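Local atomic coordinates of small archaeal modifier protein 1 (PDB entry 4HRO), a protein that is covalently attached to lysine residues of target proteins as a ubiquitin-like modifier and carries sulfur in molybdenum cofactor biosynthesis. Residues N61-G66 against A82-V87. Residues are numbered along the deposited sequence; the frame is centred on the assembly and turned at random. Where two conformers were deposited one is given.
Sequences NVLRNG and ALFPPV
In the beta-grasp sheet of this ubiquitin-like protein, strand 61-64 pairs antiparallel with the last strand, 80-84, the axes of 61-64 and 82-84 making 164°. Two hydrogen-bonded pairs fix the register. Asn61 and Phe84 exchange bonds in both directions, Asn61 N to Phe84 O at 3.0 Å and Phe84 N to Asn61 O at 3.1 Å. Leu63 and Ala82 do the same, Leu63 N reaching Ala82 O at 2.9 Å with a nearly straight 170° at the hydrogen. Ala82 O also receives a CA-H...O contact from Val62 CA, 3.4 Å away.

Between these pairs, Val62 and Leu83 form the non-hydrogen-bonded pair and send their side chains to the buried face. They run side by side in the same direction, with Val62 CG2 against Leu83 CD1 at 3.8 Å. Helix 31-41 packs on both residues, through Val31 on Val62 and through Leu35 and Leu38 on Leu83, while Trp6 touches both from strand 2-8.

The other face carries Asn61, Leu63, Ala82 and Phe84. With CG anti to its carbonyl carbon and beside the backbone N (chi1 -53°), Leu63 brings its CD1 branch obliquely to Phe84 CE2 at 4.1 Å, a diagonal contact between neighbouring strands. The Phe84 ring has the backbone O of Asn61 at its edge, in the ring plane, and stacks with Phe9. Leu63 CB and Ala82 CB lie 4.2 Å apart.

From Phe84 the chain continues toward the C-terminal glycine that forms the isopeptide bond. Four backbone bonds thus hold the strands together, while apolar contacts divide between the helix-covered core and a partly exposed patch.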
ATOM      1  N   ASN A  61      -4.004  -6.895  -5.280  0.50 10.47           N
ATOM      2  CA  ASN A  61      -3.128  -6.459  -6.361  0.50 10.88           C
ATOM      3  C   ASN A  61      -2.476  -5.118  -6.031  0.50  9.65           C
ATOM      4  O   ASN A  61      -3.134  -4.073  -6.023  0.50  9.57           O
ATOM      5  CB  ASN A  61      -3.879  -6.385  -7.698  0.50 11.94           C
ATOM      6  CG  ASN A  61      -4.316  -7.757  -8.206  0.50 14.19           C
ATOM      7  OD1 ASN A  61      -3.834  -8.785  -7.737  0.50 18.07           O
ATOM      8  ND2 ASN A  61      -5.226  -7.771  -9.173  0.50 16.99           N
ATOM      9  N   VAL A  62      -1.167  -5.176  -5.787  1.00  8.37           N
ATOM     10  CA  VAL A  62      -0.350  -4.029  -5.463  1.00  8.13           C
ATOM     11  C   VAL A  62       0.342  -3.600  -6.745  1.00  7.31           C
ATOM     12  O   VAL A  62       1.024  -4.415  -7.379  1.00  8.01           O
ATOM     13  CB  VAL A  62       0.702  -4.403  -4.410  1.00  9.06           C
ATOM     14  CG1 VAL A  62       1.531  -3.193  -4.066  1.00 10.92           C
ATOM     15  CG2 VAL A  62       0.053  -4.989  -3.157  1.00 11.29           C
ATOM     16  N   LEU A  63       0.187  -2.336  -7.130  1.00  6.90           N
ATOM     17  CA  LEU A  63       0.860  -1.781  -8.292  1.00  7.44           C
ATOM     18  C   LEU A  63       1.800  -0.674  -7.888  1.00  7.09           C
ATOM     19  O   LEU A  63       1.521   0.100  -6.957  1.00  7.40           O
ATOM     20  CB  LEU A  63      -0.127  -1.223  -9.312  1.00  8.18           C
ATOM     21  CG  LEU A  63      -1.254  -2.111  -9.795  1.00 11.56           C
ATOM     22  CD1 LEU A  63      -2.015  -1.386 -10.900  1.00 14.50           C
ATOM     23  CD2 LEU A  63      -0.786  -3.451 -10.267  1.00 14.78           C
ATOM     24  N   ARG A  64       2.907  -0.579  -8.618  1.00  7.17           N
ATOM     25  CA  ARG A  64       3.832   0.536  -8.523  1.00  6.87           C
ATOM     26  C   ARG A  64       3.926   1.153  -9.916  1.00  7.08           C
ATOM     27  O   ARG A  64       4.339   0.482 -10.877  1.00  7.05           O
ATOM     28  CB  ARG A  64       5.219   0.063  -8.076  1.00  7.70           C
ATOM     29  CG  ARG A  64       6.235   1.169  -8.068  1.00  7.47           C
ATOM     30  CD  ARG A  64       7.621   0.691  -7.772  1.00  8.66           C
ATOM     31  NE  ARG A  64       8.508   1.843  -7.675  1.00  9.24           N
ATOM     32  CZ  ARG A  64       9.767   1.880  -8.102  1.00 11.54           C
ATOM     33  NH1 ARG A  64      10.355   0.821  -8.665  1.00 13.96           N
ATOM     34  NH2 ARG A  64      10.454   3.006  -7.954  1.00 14.03           N
ATOM     35  N   ASN A  65       3.535   2.416 -10.054  1.00  7.16           N
ATOM     36  CA  ASN A  65       3.570   3.121 -11.324  1.00  8.32           C
ATOM     37  C   ASN A  65       2.916   2.294 -12.430  1.00  8.68           C
ATOM     38  O   ASN A  65       3.428   2.200 -13.545  1.00 10.44           O
ATOM     39  CB  ASN A  65       5.007   3.528 -11.656  1.00  8.72           C
ATOM     40  CG  ASN A  65       5.642   4.385 -10.575  1.00  9.06           C
ATOM     41  OD1 ASN A  65       6.825   4.242 -10.250  1.00 11.00           O
ATOM     42  ND2 ASN A  65       4.868   5.278 -10.018  1.00  7.46           N
ATOM     43  N   GLY A  66       1.762   1.718 -12.120  1.00  8.54           N
ATOM     44  CA  GLY A  66       0.922   1.036 -13.099  1.00  9.94           C
ATOM     45  C   GLY A  66       1.283  -0.411 -13.385  1.00 10.80           C
ATOM     46  O   GLY A  66       0.618  -1.046 -14.199  1.00 12.58           O
ATOM     47  N   ALA A  82      -0.700   1.706  -5.907  1.00  5.54           N
ATOM     48  CA  ALA A  82      -2.137   1.412  -5.907  1.00  6.36           C
ATOM     49  C   ALA A  82      -2.397   0.089  -5.220  1.00  6.10           C
ATOM     50  O   ALA A  82      -1.634  -0.878  -5.386  1.00  6.51           O
ATOM     51  CB  ALA A  82      -2.710   1.399  -7.321  1.00  7.20           C
ATOM     52  N   LEU A  83      -3.486   0.037  -4.469  1.00  6.09           N
ATOM     53  CA  LEU A  83      -3.874  -1.133  -3.722  1.00  6.38           C
ATOM     54  C   LEU A  83      -5.314  -1.479  -4.067  1.00  7.03           C
ATOM     55  O   LEU A  83      -6.250  -0.730  -3.710  1.00  7.09           O
ATOM     56  CB  LEU A  83      -3.739  -0.850  -2.228  1.00  7.19           C
ATOM     57  CG  LEU A  83      -3.837  -2.042  -1.284  1.00  7.92           C
ATOM     58  CD1 LEU A  83      -2.705  -3.009  -1.513  1.00  9.23           C
ATOM     59  CD2 LEU A  83      -3.832  -1.594   0.165  1.00  9.02           C
ATOM     60  N   PHE A  84      -5.494  -2.604  -4.757  1.00  8.01           N
ATOM     61  CA  PHE A  84      -6.818  -3.078  -5.130  1.00  9.08           C
ATOM     62  C   PHE A  84      -7.151  -4.326  -4.344  1.00  9.20           C
ATOM     63  O   PHE A  84      -6.341  -5.242  -4.249  1.00  9.13           O
ATOM     64  CB  PHE A  84      -6.886  -3.435  -6.626  1.00  9.37           C
ATOM     65  CG  PHE A  84      -6.806  -2.261  -7.556  1.00  9.92           C
ATOM     66  CD1 PHE A  84      -7.952  -1.605  -7.940  1.00  8.39           C
ATOM     67  CD2 PHE A  84      -5.603  -1.854  -8.092  1.00 10.15           C
ATOM     68  CE1 PHE A  84      -7.903  -0.544  -8.816  1.00  9.63           C
ATOM     69  CE2 PHE A  84      -5.549  -0.790  -8.965  1.00 10.43           C
ATOM     70  CZ  PHE A  84      -6.701  -0.142  -9.327  1.00  9.77           C
ATOM     71  N   PRO A  85      -8.376  -4.398  -3.820  1.00  9.34           N
ATOM     72  CA  PRO A  85      -8.819  -5.663  -3.254  1.00 10.04           C
ATOM     73  C   PRO A  85      -8.973  -6.738  -4.347  1.00  9.86           C
ATOM     74  O   PRO A  85      -8.943  -6.444  -5.537  1.00 10.12           O
ATOM     75  CB  PRO A  85     -10.144  -5.303  -2.586  1.00 10.46           C
ATOM     76  CG  PRO A  85     -10.661  -4.168  -3.398  1.00 10.94           C
ATOM     77  CD  PRO A  85      -9.460  -3.404  -3.902  1.00  9.52           C
ATOM     78  N   PRO A  86      -9.142  -7.997  -3.945  1.00 11.39           N
ATOM     79  CA  PRO A  86      -9.290  -9.088  -4.907  1.00 11.65           C
ATOM     80  C   PRO A  86     -10.397  -8.841  -5.927  1.00 11.97           C
ATOM     81  O   PRO A  86     -11.451  -8.311  -5.570  1.00 13.07           O
ATOM     82  CB  PRO A  86      -9.662 -10.278  -4.019  1.00 12.45           C
ATOM     83  CG  PRO A  86      -8.998  -9.980  -2.733  1.00 12.46           C
ATOM     84  CD  PRO A  86      -9.131  -8.486  -2.554  1.00 11.76           C
ATOM     85  N   VAL A  87     -10.144  -9.226  -7.173  1.00 12.94           N
ATOM     86  CA  VAL A  87     -11.176  -9.187  -8.201  1.00 14.75           C
ATOM     87  C   VAL A  87     -12.170 -10.329  -7.955  1.00 15.71           C
ATOM     88  O   VAL A  87     -11.774 -11.450  -7.653  1.00 18.11           O
ATOM     89  CB  VAL A  87     -10.567  -9.298  -9.608  1.00 14.95           C
ATOM     90  CG1 VAL A  87     -11.662  -9.388 -10.652  1.00 16.11           C
ATOM     91  CG2 VAL A  87      -9.658  -8.110  -9.897  1.00 16.68           C
TER